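Heme-binding protein A / AI-2 binding protein A (Helicobacter pylori SS1, PDB 6OFQ) binds short peptides such as STSA in the periplasm, probably to hand them to a partner ABC transporter for uptake. Local coordinates at residues W83-S86 with V91-F94; S122-R125 with A130-Y133; E124-K129 with M181-I186; K142-E145 with M149-I152; K154-L159 with I164-N169. All blocks are in the same frame, centred on the assembly; numbering follows the deposited sequence.

Contact 1 of 5, residues W83-S86 with V91-F94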
# COMPACT_ATOMS: atom_id res chain seq x y z
N TRP A 83 -19.24 14.35 10.33
CA TRP A 83 -19.37 13.17 11.17
C TRP A 83 -19.23 13.61 12.61
O TRP A 83 -18.69 14.67 12.92
CB TRP A 83 -18.32 12.08 10.87
CG TRP A 83 -16.91 12.57 10.79
CD1 TRP A 83 -16.00 12.62 11.82
CD2 TRP A 83 -16.23 13.08 9.65
NE1 TRP A 83 -14.82 13.14 11.38
CE2 TRP A 83 -14.93 13.41 10.05
CE3 TRP A 83 -16.60 13.26 8.32
CZ2 TRP A 83 -14.01 13.99 9.20
CZ3 TRP A 83 -15.68 13.83 7.49
CH2 TRP A 83 -14.43 14.18 7.92
N ASP A 84 -19.80 12.77 13.46
CA ASP A 84 -19.68 12.96 14.91
C ASP A 84 -19.17 11.70 15.54
O ASP A 84 -19.65 10.59 15.20
CB ASP A 84 -21.07 13.32 15.44
CG ASP A 84 -21.70 14.53 14.70
OD1 ASP A 84 -21.33 15.64 15.12
OD2 ASP A 84 -22.62 14.33 13.88
N ILE A 85 -18.30 11.81 16.54
CA ILE A 85 -17.70 10.67 17.20
C ILE A 85 -17.98 10.81 18.68
O ILE A 85 -17.75 11.90 19.25
CB ILE A 85 -16.16 10.65 17.01
CG1 ILE A 85 -15.81 10.69 15.52
CG2 ILE A 85 -15.68 9.33 17.57
CD1 ILE A 85 -14.34 10.85 15.17
N SER A 86 -18.57 9.78 19.28
CA SER A 86 -18.83 9.87 20.71
C SER A 86 -17.52 9.94 21.49
O SER A 86 -16.46 9.47 21.08
CB SER A 86 -19.71 8.71 21.12
OG SER A 86 -18.99 7.47 20.91
N VAL A 91 -18.88 5.25 19.03
CA VAL A 91 -19.91 5.47 18.03
C VAL A 91 -19.49 6.54 17.07
O VAL A 91 -19.16 7.64 17.50
CB VAL A 91 -21.27 5.77 18.67
CG1 VAL A 91 -22.35 5.93 17.59
CG2 VAL A 91 -21.71 4.66 19.55
N TYR A 92 -19.50 6.20 15.77
CA TYR A 92 -19.18 7.15 14.70
C TYR A 92 -20.37 7.30 13.78
O TYR A 92 -20.83 6.32 13.23
CB TYR A 92 -18.01 6.67 13.80
CG TYR A 92 -16.68 6.60 14.48
CD1 TYR A 92 -16.41 5.75 15.53
CD2 TYR A 92 -15.61 7.34 13.98
CE1 TYR A 92 -15.15 5.68 16.09
CE2 TYR A 92 -14.35 7.24 14.53
CZ TYR A 92 -14.12 6.40 15.57
OH TYR A 92 -12.88 6.32 16.17
N THR A 93 -20.92 8.51 13.69
CA THR A 93 -22.08 8.76 12.83
C THR A 93 -21.66 9.66 11.66
O THR A 93 -21.12 10.73 11.87
CB THR A 93 -23.20 9.47 13.60
OG1 THR A 93 -23.57 8.69 14.75
CG2 THR A 93 -24.42 9.55 12.75
N PHE A 94 -21.85 9.12 10.44
CA PHE A 94 -21.47 9.81 9.20
C PHE A 94 -22.70 10.30 8.45
O PHE A 94 -23.65 9.55 8.24
CB PHE A 94 -20.66 8.86 8.28
CG PHE A 94 -19.29 8.58 8.84
CD1 PHE A 94 -18.18 9.38 8.55
CD2 PHE A 94 -19.09 7.49 9.68
CE1 PHE A 94 -16.95 9.17 9.13
CE2 PHE A 94 -17.87 7.23 10.27
CZ PHE A 94 -16.83 8.10 10.00
O HOH W 1 -21.95 9.54 16.81
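Asp-84 and Thr-93 exchange two backbone hydrogen bonds, Asp-84 N to Thr-93 O and Thr-93 N to Asp-84 O, both 2.9 Å long. Nearer the turn, Ser-86 N gives a bond to Val-91 O at 2.8 Å. The bond in return uses a side chain. Val-91 N donates to Ser-86 OG at 2.9 Å, with a bent angle of 144°. The hydroxyl lies between its own backbone N and carbonyl carbon (chi1 65°), and it also bonds Asp-88 of the turn. A water donates to Asp-84 O at 3.0 Å and bonds Thr-93 OG1 at 2.8 Å. That threonine hydroxyl has a further partner in Arg-165 of the next strand.

The apolar contacts belong to the two non-hydrogen-bonded pairs, on the same sheet face. Ile-85 CG2 stands over the centre of the Tyr-92 ring, 3.8 Å from its centroid, in a CH-pi contact. Trp-83 CB packs on Phe-94 CD1 at 3.6 Å, while the far end of the indole turns aside and the ring planes are 38° apart. Leu-176 of helix 175-178 touches both aromatics. This is an antiparallel beta hairpin, strands 75-85 and 91-96, within a five-stranded antiparallel sheet.

Contact 2 of 5, residues S122-R125 with A130-Y133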
# COMPACT_ATOMS: atom_id res chain seq x y z
N SER A 122 -20.72 -2.20 0.64
CA SER A 122 -19.26 -2.19 0.51
C SER A 122 -18.55 -2.74 1.73
O SER A 122 -17.51 -3.37 1.59
CB SER A 122 -18.81 -0.76 0.19
OG SER A 122 -19.32 -0.32 -1.06
N PHE A 123 -19.11 -2.43 2.91
CA PHE A 123 -18.56 -2.91 4.17
C PHE A 123 -19.07 -4.29 4.55
O PHE A 123 -18.32 -5.15 4.95
CB PHE A 123 -18.85 -1.92 5.31
CG PHE A 123 -17.98 -0.67 5.34
CD1 PHE A 123 -18.07 0.30 4.36
CD2 PHE A 123 -17.15 -0.44 6.41
CE1 PHE A 123 -17.21 1.38 4.33
CE2 PHE A 123 -16.36 0.66 6.42
CZ PHE A 123 -16.47 1.61 5.46
N GLU A 124 -20.41 -4.48 4.50
CA GLU A 124 -21.02 -5.71 4.94
C GLU A 124 -20.58 -6.94 4.15
O GLU A 124 -20.46 -8.02 4.72
CB GLU A 124 -22.53 -5.70 5.03
CG GLU A 124 -23.10 -4.76 6.06
CD GLU A 124 -24.63 -4.79 6.04
OE1 GLU A 124 -25.26 -5.07 5.00
OE2 GLU A 124 -25.13 -4.38 7.11
N ARG A 125 -20.22 -6.74 2.90
CA ARG A 125 -19.74 -7.84 2.12
C ARG A 125 -18.46 -8.42 2.69
O ARG A 125 -18.14 -9.60 2.47
CB ARG A 125 -19.57 -7.39 0.68
CG ARG A 125 -18.38 -6.46 0.44
CD ARG A 125 -18.45 -5.78 -0.91
NE ARG A 125 -17.32 -4.89 -1.14
CZ ARG A 125 -16.39 -5.00 -2.08
NH1 ARG A 125 -16.42 -5.98 -2.96
NH2 ARG A 125 -15.44 -4.08 -2.17
N ALA A 130 -21.73 -14.48 4.60
CA ALA A 130 -22.90 -14.69 3.75
C ALA A 130 -23.19 -13.65 2.69
O ALA A 130 -23.92 -13.90 1.71
CB ALA A 130 -24.15 -14.89 4.59
N LYS A 131 -22.54 -12.49 2.84
CA LYS A 131 -22.71 -11.37 1.95
C LYS A 131 -21.42 -11.13 1.14
O LYS A 131 -21.35 -10.13 0.45
CB LYS A 131 -23.06 -10.12 2.77
CG LYS A 131 -24.47 -10.18 3.37
CD LYS A 131 -24.75 -8.92 4.15
CE LYS A 131 -26.25 -8.80 4.45
NZ LYS A 131 -26.57 -7.68 5.39
N ARG A 132 -20.53 -12.11 1.10
CA ARG A 132 -19.27 -11.96 0.37
C ARG A 132 -19.41 -11.52 -1.08
O ARG A 132 -18.44 -10.96 -1.66
CB ARG A 132 -18.49 -13.29 0.46
CG ARG A 132 -17.56 -13.62 -0.69
CD ARG A 132 -17.22 -15.10 -0.57
NE ARG A 132 -16.34 -15.37 -1.68
CZ ARG A 132 -15.02 -15.23 -1.67
NH1 ARG A 132 -14.40 -14.84 -0.56
NH2 ARG A 132 -14.31 -15.48 -2.75
N TYR A 133 -20.54 -11.88 -1.70
CA TYR A 133 -20.92 -11.52 -3.07
C TYR A 133 -20.26 -12.44 -4.09
O TYR A 133 -20.96 -13.18 -4.82
CB TYR A 133 -20.68 -10.04 -3.39
CG TYR A 133 -21.11 -9.64 -4.78
CD1 TYR A 133 -22.45 -9.34 -5.02
CD2 TYR A 133 -20.17 -9.55 -5.81
CE1 TYR A 133 -22.84 -8.95 -6.31
CE2 TYR A 133 -20.56 -9.19 -7.10
CZ TYR A 133 -21.91 -8.93 -7.33
OH TYR A 133 -22.30 -8.45 -8.56
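Lys-131 reaches outward beside Glu-124 and ends on its carboxylate. Its CB faces the helix backbone, 3.9 Å from Glu-124 O and close to Arg-125 CA. CG is anti to the carbonyl carbon (chi1 -70°), and the chain is extended from there, which carries it alongside the glutamate; the two side chains point the same way. CD lies 4.0 Å from Glu-124 CB. CE comes within 3.9 Å of Glu-124 OE1. The tip closes a salt bridge, with Lys-131 NZ 2.9 Å from Glu-124 OE1. The ammonium approaches from above the carboxylate plane, 67° out of it.

Behind this pair the backbones touch through two CA-H...O contacts. Arg-125 CA lies 3.3 Å from Lys-131 O, and Arg-132 CA lies 3.4 Å from Arg-125 O. Beyond CB, Arg-125 turns from the loop. Its NE donates back to Ser-122 O at 3.1 Å, and NH1 forms a salt bridge with Asp-45. The guanidinium of Arg-132 turns to the following chain and bonds the carbonyls of Tyr-134, Ser-135 and Lys-139. Between the segments, Asp-128 OD1 accepts from Ala-130 N, the hydrogen bond of an Asx turn. The whole is a chain reversal after a helix C-terminus, with the returning loop tied to the helix flank by a salt bridge partly open to solvent.

Contact 3 of 5, residues E124-K129 with M181-I186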
# COMPACT_ATOMS: atom_id res chain seq x y z
N GLU A 124 -20.41 -4.48 4.50
CA GLU A 124 -21.02 -5.71 4.94
C GLU A 124 -20.58 -6.94 4.15
O GLU A 124 -20.46 -8.02 4.72
CB GLU A 124 -22.53 -5.70 5.03
CG GLU A 124 -23.10 -4.76 6.06
CD GLU A 124 -24.63 -4.79 6.04
OE1 GLU A 124 -25.26 -5.07 5.00
OE2 GLU A 124 -25.13 -4.38 7.11
N ARG A 125 -20.22 -6.74 2.90
CA ARG A 125 -19.74 -7.84 2.12
C ARG A 125 -18.46 -8.42 2.69
O ARG A 125 -18.14 -9.60 2.47
CB ARG A 125 -19.57 -7.39 0.68
CG ARG A 125 -18.38 -6.46 0.44
CD ARG A 125 -18.45 -5.78 -0.91
NE ARG A 125 -17.32 -4.89 -1.14
CZ ARG A 125 -16.39 -5.00 -2.08
NH1 ARG A 125 -16.42 -5.98 -2.96
NH2 ARG A 125 -15.44 -4.08 -2.17
N GLN A 126 -17.65 -7.60 3.35
CA GLN A 126 -16.40 -8.02 3.96
C GLN A 126 -16.62 -8.54 5.35
O GLN A 126 -15.92 -9.46 5.78
CB GLN A 126 -15.40 -6.86 3.93
CG GLN A 126 -15.33 -6.15 2.59
CD GLN A 126 -14.20 -5.13 2.44
OE1 GLN A 126 -13.04 -5.49 2.72
NE2 GLN A 126 -14.52 -3.89 2.03
N MET A 127 -17.57 -7.94 6.06
CA MET A 127 -17.83 -8.26 7.48
C MET A 127 -18.56 -9.61 7.64
O MET A 127 -18.29 -10.30 8.62
CB MET A 127 -18.69 -7.16 8.08
CG MET A 127 -18.75 -7.26 9.58
SD MET A 127 -19.22 -5.68 10.27
CE MET A 127 -20.80 -5.38 9.60
N ASP A 128 -19.49 -9.89 6.74
CA ASP A 128 -20.41 -11.05 6.85
C ASP A 128 -20.11 -11.98 5.68
O ASP A 128 -20.43 -11.65 4.54
CB ASP A 128 -21.85 -10.49 6.79
CG ASP A 128 -22.92 -11.57 6.92
OD1 ASP A 128 -22.58 -12.76 6.80
OD2 ASP A 128 -24.08 -11.16 7.11
N LYS A 129 -19.64 -13.18 5.98
CA LYS A 129 -19.32 -14.16 4.94
C LYS A 129 -20.52 -14.54 4.09
O LYS A 129 -20.37 -14.84 2.90
CB LYS A 129 -18.58 -15.36 5.54
CG LYS A 129 -17.42 -15.00 6.46
CD LYS A 129 -16.09 -14.70 5.77
CE LYS A 129 -15.43 -16.02 5.38
NZ LYS A 129 -14.94 -16.16 3.97
N MET A 181 -9.02 4.48 3.61
CA MET A 181 -8.18 3.50 2.90
C MET A 181 -8.92 2.89 1.70
O MET A 181 -10.13 2.66 1.78
CB MET A 181 -7.67 2.45 3.85
CG MET A 181 -6.72 3.02 4.87
SD MET A 181 -6.16 1.89 6.14
CE MET A 181 -5.43 0.59 5.13
N ASP A 182 -8.13 2.48 0.71
CA ASP A 182 -8.66 1.99 -0.55
C ASP A 182 -9.62 0.78 -0.37
O ASP A 182 -10.60 0.70 -1.13
CB ASP A 182 -7.50 1.62 -1.43
CG ASP A 182 -6.62 2.81 -1.76
OD1 ASP A 182 -5.81 3.15 -0.88
OD2 ASP A 182 -6.75 3.39 -2.85
N PHE A 183 -9.34 -0.10 0.58
CA PHE A 183 -10.19 -1.28 0.72
C PHE A 183 -11.60 -0.97 1.15
O PHE A 183 -12.47 -1.83 1.04
CB PHE A 183 -9.50 -2.36 1.59
CG PHE A 183 -9.61 -2.12 3.08
CD1 PHE A 183 -8.86 -1.19 3.79
CD2 PHE A 183 -10.53 -2.86 3.83
CE1 PHE A 183 -8.91 -1.05 5.16
CE2 PHE A 183 -10.58 -2.73 5.20
CZ PHE A 183 -9.84 -1.79 5.89
N LEU A 184 -11.79 0.23 1.69
CA LEU A 184 -13.10 0.68 2.12
C LEU A 184 -13.74 1.63 1.14
O LEU A 184 -14.64 2.42 1.48
CB LEU A 184 -13.02 1.26 3.54
CG LEU A 184 -12.61 0.23 4.56
CD1 LEU A 184 -12.42 0.91 5.92
CD2 LEU A 184 -13.55 -0.99 4.65
N SER A 185 -13.32 1.57 -0.12
CA SER A 185 -13.99 2.23 -1.20
C SER A 185 -15.48 1.87 -1.35
O SER A 185 -15.87 0.74 -1.03
CB SER A 185 -13.27 1.84 -2.48
OG SER A 185 -11.98 2.39 -2.62
N ILE A 186 -16.23 2.85 -1.80
CA ILE A 186 -17.68 2.65 -1.97
C ILE A 186 -18.02 2.18 -3.40
O ILE A 186 -17.85 2.96 -4.33
CB ILE A 186 -18.46 3.89 -1.58
CG1 ILE A 186 -18.12 4.38 -0.15
CG2 ILE A 186 -19.96 3.62 -1.67
CD1 ILE A 186 -18.12 3.33 0.93
O HOH W 2 -14.92 -1.81 -0.45
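Phe-183 O is gripped by Gln-126 NE2 at 3.1 Å and by a water that donates to it at 2.9 Å. The amide N-H points well at the carbonyl, at 160°, and the oxygen lies near the amide plane. The donor is tilted out of the carbonyl plane. Gln-126 has CG anti to its carbonyl carbon (chi1 -47°) and is extended beyond it, which carries the amide from the helix to the loop. NE2 is also bonded to Ser-122 O, one turn back in the helix. Two carbonyls thus fix the rotation of the amide.

The other end of the amide meets the phenylalanine ring. Gln-126 OE1 lies at the ring edge, near its plane, 3.8 Å from Phe-183 CD2. Amide and ring planes are 80° apart. Leu-184 CG covers one face of the ring from 3.6 Å above, and Leu-184 CD2 approaches Gln-126 NE2 to 4.0 Å.

The water extends the link. It accepts from Arg-125 NH2 at 2.9 Å, in the guanidinium plane, and donates to Ser-185 O at 2.8 Å. The loop is also braced within itself, because Asp-182 O accepts from both N and OG of Ser-185.

The three touching residues, Gln-126, Phe-183 and Leu-184, are buried where helix 116-127 faces the loop between helices 175-178 and 189-197. Trp-144 of helix 142-147 packs on Gln-126, Tyr-143 meets the Phe-183 ring, and Met-149 of helix 149-152 touches Phe-183 and Leu-184.

Contact 4 of 5, residues K142-E145 with M149-I152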
# COMPACT_ATOMS: atom_id res chain seq x y z
N LYS A 142 -8.52 -9.08 1.82
CA LYS A 142 -7.27 -9.20 2.54
C LYS A 142 -6.99 -8.17 3.60
O LYS A 142 -6.62 -8.53 4.74
CB LYS A 142 -6.04 -9.27 1.58
CG LYS A 142 -6.02 -10.50 0.66
CD LYS A 142 -4.99 -10.34 -0.48
CE LYS A 142 -5.12 -11.17 -1.75
NZ LYS A 142 -3.90 -11.03 -2.59
N TYR A 143 -7.16 -6.89 3.30
CA TYR A 143 -7.00 -5.88 4.32
C TYR A 143 -8.00 -6.12 5.43
O TYR A 143 -7.62 -5.92 6.59
CB TYR A 143 -7.20 -4.48 3.77
CG TYR A 143 -5.93 -3.73 3.33
CD1 TYR A 143 -5.19 -3.08 4.29
CD2 TYR A 143 -5.59 -3.53 2.00
CE1 TYR A 143 -4.08 -2.31 3.96
CE2 TYR A 143 -4.49 -2.75 1.63
CZ TYR A 143 -3.79 -2.13 2.64
OH TYR A 143 -2.76 -1.29 2.25
N TRP A 144 -9.28 -6.29 5.11
CA TRP A 144 -10.32 -6.43 6.13
C TRP A 144 -9.97 -7.54 7.13
O TRP A 144 -10.05 -7.34 8.36
CB TRP A 144 -11.70 -6.65 5.49
CG TRP A 144 -12.81 -6.71 6.44
CD1 TRP A 144 -13.12 -7.75 7.28
CD2 TRP A 144 -13.79 -5.68 6.69
NE1 TRP A 144 -14.18 -7.39 8.07
CE2 TRP A 144 -14.64 -6.14 7.72
CE3 TRP A 144 -14.05 -4.42 6.13
CZ2 TRP A 144 -15.66 -5.37 8.24
CZ3 TRP A 144 -15.10 -3.67 6.61
CH2 TRP A 144 -15.91 -4.15 7.68
N GLU A 145 -9.60 -8.70 6.58
CA GLU A 145 -9.20 -9.83 7.39
C GLU A 145 -7.97 -9.59 8.21
O GLU A 145 -7.92 -9.77 9.43
CB GLU A 145 -9.08 -11.12 6.56
CG GLU A 145 -10.42 -11.60 6.01
CD GLU A 145 -11.42 -11.84 7.12
OE1 GLU A 145 -11.12 -12.57 8.09
OE2 GLU A 145 -12.48 -11.17 7.09
N MET A 149 -10.97 -6.12 11.04
CA MET A 149 -12.09 -5.19 11.04
C MET A 149 -13.40 -5.79 11.59
O MET A 149 -14.21 -5.03 12.18
CB MET A 149 -12.32 -4.68 9.62
CG MET A 149 -11.24 -3.72 9.12
SD MET A 149 -11.21 -2.12 9.92
CE MET A 149 -12.68 -1.44 9.16
N SER A 150 -13.58 -7.09 11.44
CA SER A 150 -14.79 -7.69 12.02
C SER A 150 -14.74 -7.76 13.53
O SER A 150 -15.83 -7.92 14.09
CB SER A 150 -14.97 -9.11 11.49
OG SER A 150 -15.29 -9.09 10.10
N HIS A 151 -13.59 -7.76 14.19
CA HIS A 151 -13.42 -7.59 15.62
C HIS A 151 -13.68 -6.16 16.07
O HIS A 151 -14.01 -5.95 17.25
CB HIS A 151 -12.03 -8.03 16.07
CG HIS A 151 -11.75 -9.45 15.68
ND1 HIS A 151 -12.61 -10.48 16.03
CD2 HIS A 151 -10.80 -9.99 14.89
CE1 HIS A 151 -12.17 -11.60 15.48
NE2 HIS A 151 -11.06 -11.34 14.82
N ILE A 152 -13.30 -5.20 15.24
CA ILE A 152 -13.40 -3.77 15.58
C ILE A 152 -14.84 -3.30 15.55
O ILE A 152 -15.33 -2.60 16.45
CB ILE A 152 -12.53 -2.95 14.63
CG1 ILE A 152 -11.04 -3.26 14.87
CG2 ILE A 152 -12.74 -1.46 14.73
CD1 ILE A 152 -10.09 -2.71 13.82
O HOH W 3 -11.74 -9.00 10.24
O HOH W 4 -14.93 -11.27 8.34
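Trp-144 O accepts from Met-149 N at 3.1 Å, a bond from residue i+5 to i that spans one residue more than in an alpha helix and carries the chain from helix 142-147 into helix 149-152. A water widens the link: it donates to Trp-144 O at 3.0 Å and accepts from Ser-150 N at 2.9 Å.

The indole of Trp-144 carries the side-chain contact. Its CG is anti to the backbone N (chi1 -176°), which sends the ring across the N-terminal end of the second helix. Met-149 CB presses on one face, 3.4 Å from the centroid of the five-membered ring and 16° off its normal. This CH-pi contact is close, and the nearest pair is Trp-144 CE2 with Met-149 CB at 3.3 Å. Beyond CB the methionine bends at chi2 and chi3. Its SD stays above the six-membered ring, 5.3 Å from the centroid, a distant Met-aromatic contact.

The ring edge is polar. Trp-144 NE1 donates to Ser-150 OG at 2.9 Å. The bond is nearly straight, at 177°, and the hydroxyl oxygen lies in the indole plane. Face and edge contacts together fix the tilt of the ring. Ser-150 OG in turn donates to a second water at 2.8 Å.

Phe-123 and Met-127 of helix 116-127 also pack on the indole, and Phe-175 touches Met-149. The arrangement is a close turn from one short helix into the next, in which a tryptophan of the first lies across the N-terminal turn of the second, within the buried part of the domain.

Contact 5 of 5, residues K154-L159 with I164-N169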
# COMPACT_ATOMS: atom_id res chain seq x y z
N LYS A 154 -18.71 -3.55 15.78
CA LYS A 154 -19.88 -4.27 16.34
C LYS A 154 -21.07 -4.23 15.40
O LYS A 154 -21.70 -5.26 15.17
CB LYS A 154 -20.17 -3.78 17.76
CG LYS A 154 -21.41 -4.41 18.41
CD LYS A 154 -21.62 -3.89 19.83
CE LYS A 154 -22.80 -4.65 20.42
NZ LYS A 154 -22.79 -4.40 21.88
N SER A 155 -21.42 -3.05 14.91
CA SER A 155 -22.50 -2.89 13.97
C SER A 155 -22.32 -1.71 13.05
O SER A 155 -21.59 -0.77 13.37
CB SER A 155 -23.81 -2.72 14.74
OG SER A 155 -23.80 -1.59 15.57
N ILE A 156 -22.95 -1.86 11.88
CA ILE A 156 -23.13 -0.82 10.91
C ILE A 156 -24.60 -0.67 10.61
O ILE A 156 -25.21 -1.67 10.23
CB ILE A 156 -22.34 -1.04 9.61
CG1 ILE A 156 -20.98 -1.64 9.90
CG2 ILE A 156 -22.35 0.20 8.76
CD1 ILE A 156 -20.22 -2.00 8.63
N GLU A 157 -25.12 0.56 10.72
CA GLU A 157 -26.54 0.82 10.53
C GLU A 157 -26.72 1.96 9.55
O GLU A 157 -26.08 3.01 9.70
CB GLU A 157 -27.20 1.29 11.82
CG GLU A 157 -27.14 0.32 12.98
CD GLU A 157 -27.53 1.09 14.24
OE1 GLU A 157 -26.69 1.71 14.95
OE2 GLU A 157 -28.76 1.17 14.51
N ALA A 158 -27.67 1.81 8.63
CA ALA A 158 -28.19 2.92 7.83
C ALA A 158 -29.37 3.51 8.61
O ALA A 158 -30.45 2.92 8.65
CB ALA A 158 -28.66 2.48 6.44
N LEU A 159 -29.17 4.63 9.27
CA LEU A 159 -30.21 5.25 10.07
C LEU A 159 -31.22 5.91 9.14
O LEU A 159 -32.40 5.96 9.52
CB LEU A 159 -29.61 6.30 11.01
CG LEU A 159 -28.72 5.60 12.05
CD1 LEU A 159 -28.06 6.65 12.93
CD2 LEU A 159 -29.41 4.50 12.83
N ILE A 164 -25.03 6.91 8.12
CA ILE A 164 -24.45 5.66 8.53
C ILE A 164 -23.86 5.75 9.94
O ILE A 164 -23.16 6.70 10.25
CB ILE A 164 -23.34 5.21 7.52
CG1 ILE A 164 -23.95 4.72 6.18
CG2 ILE A 164 -22.47 4.14 8.16
CD1 ILE A 164 -24.46 3.31 6.25
N ARG A 165 -24.19 4.79 10.79
CA ARG A 165 -23.64 4.76 12.16
C ARG A 165 -22.87 3.47 12.40
O ARG A 165 -23.40 2.38 12.19
CB ARG A 165 -24.76 4.86 13.20
CG ARG A 165 -24.23 4.75 14.63
CD ARG A 165 -25.27 5.17 15.65
NE ARG A 165 -25.42 6.63 15.62
CZ ARG A 165 -26.43 7.34 16.13
NH1 ARG A 165 -27.49 6.77 16.67
NH2 ARG A 165 -26.42 8.64 16.02
N PHE A 166 -21.60 3.60 12.77
CA PHE A 166 -20.77 2.50 13.21
C PHE A 166 -20.71 2.48 14.70
O PHE A 166 -20.56 3.56 15.32
CB PHE A 166 -19.31 2.69 12.72
CG PHE A 166 -19.10 2.62 11.24
CD1 PHE A 166 -18.78 1.42 10.59
CD2 PHE A 166 -19.16 3.77 10.51
CE1 PHE A 166 -18.58 1.38 9.22
CE2 PHE A 166 -18.93 3.76 9.14
CZ PHE A 166 -18.69 2.56 8.51
N THR A 167 -20.92 1.30 15.27
CA THR A 167 -20.63 1.11 16.69
C THR A 167 -19.50 0.12 16.79
O THR A 167 -19.51 -0.93 16.13
CB THR A 167 -21.89 0.56 17.40
OG1 THR A 167 -22.98 1.48 17.18
CG2 THR A 167 -21.59 0.38 18.90
N LEU A 168 -18.52 0.49 17.60
CA LEU A 168 -17.31 -0.35 17.75
C LEU A 168 -17.35 -1.20 19.01
O LEU A 168 -18.03 -0.87 19.98
CB LEU A 168 -16.07 0.50 17.73
CG LEU A 168 -15.84 1.45 16.59
CD1 LEU A 168 -14.45 2.06 16.62
CD2 LEU A 168 -16.16 0.88 15.23
N ASN A 169 -16.59 -2.31 19.01
CA ASN A 169 -16.46 -3.09 20.22
C ASN A 169 -15.56 -2.48 21.26
O ASN A 169 -15.59 -2.92 22.43
CB ASN A 169 -16.00 -4.51 19.85
CG ASN A 169 -17.09 -5.34 19.21
OD1 ASN A 169 -18.20 -5.42 19.76
ND2 ASN A 169 -16.81 -6.00 18.08
O HOH W 5 -24.14 0.99 14.61
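Lys-154 and Ser-155 both face Thr-167, which makes a classic beta bulge. Thr-167 O accepts from Lys-154 N at 2.8 Å and from Ser-155 N at 3.1 Å. Past the bulge the pairing is regular, with Glu-157 and Arg-165 bonded in both directions.

On the face of Ser-155, Glu-157, Arg-165 and Thr-167, one water lies among four polar groups. It bonds Ser-155 OG at 2.8 Å and Thr-167 OG1 at 2.9 Å, and is also close to Glu-157 OE1 and Arg-165 O. Glu-157 runs beside Arg-165, but its OE1 stays 5.1 Å from Arg-165 NE, so any charge attraction is probably weak. Arg-165 NE bonds Thr-93 OG1 of the neighbouring strand. Arg-165 has two conformers. In one it bends at chi3 (-74°) and Leu-159 CD1 lies over a guanidinium face, 3.7 Å from Arg-165 CZ; this packing is doubtful for the other.

On the opposite face Ile-156 lies alongside Phe-166. Ile-156 CD1 is 3.8 Å from Phe-166 CE1, while Ile-156 CG2 reaches Ile-164 CG2 at 4.0 Å. Phe-123 and Leu-120 of helix 116-127 touch Ile-156. The contact is a bulged antiparallel beta hairpin at one margin of the five-stranded sheet, with one face packed on a helix.

Contacts 1 and 5 are two hairpins of one sheet, with centres 9 Å apart. Strand 91-96 pairs with strand 163-168 through Phe-94 N to Ile-164 O at 2.8 Å, a probable hydrogen bond. Contacts 2 and 3 share Glu-124 and Arg-125 on helix 116-127, with centres 7 Å apart. Phe-123 of that helix meets the sheet of contact 5, with its CD2 3.6 Å from Phe-166 CE1. Contact 4 lies 9 Å from contact 3, centre to centre, and touches it where Gln-126 meets Trp-144. It also leads into contact 5, with Ile-152 O 2.9 Å from Asn-169 N. Together they join one sheet to the helices and loops packed against it.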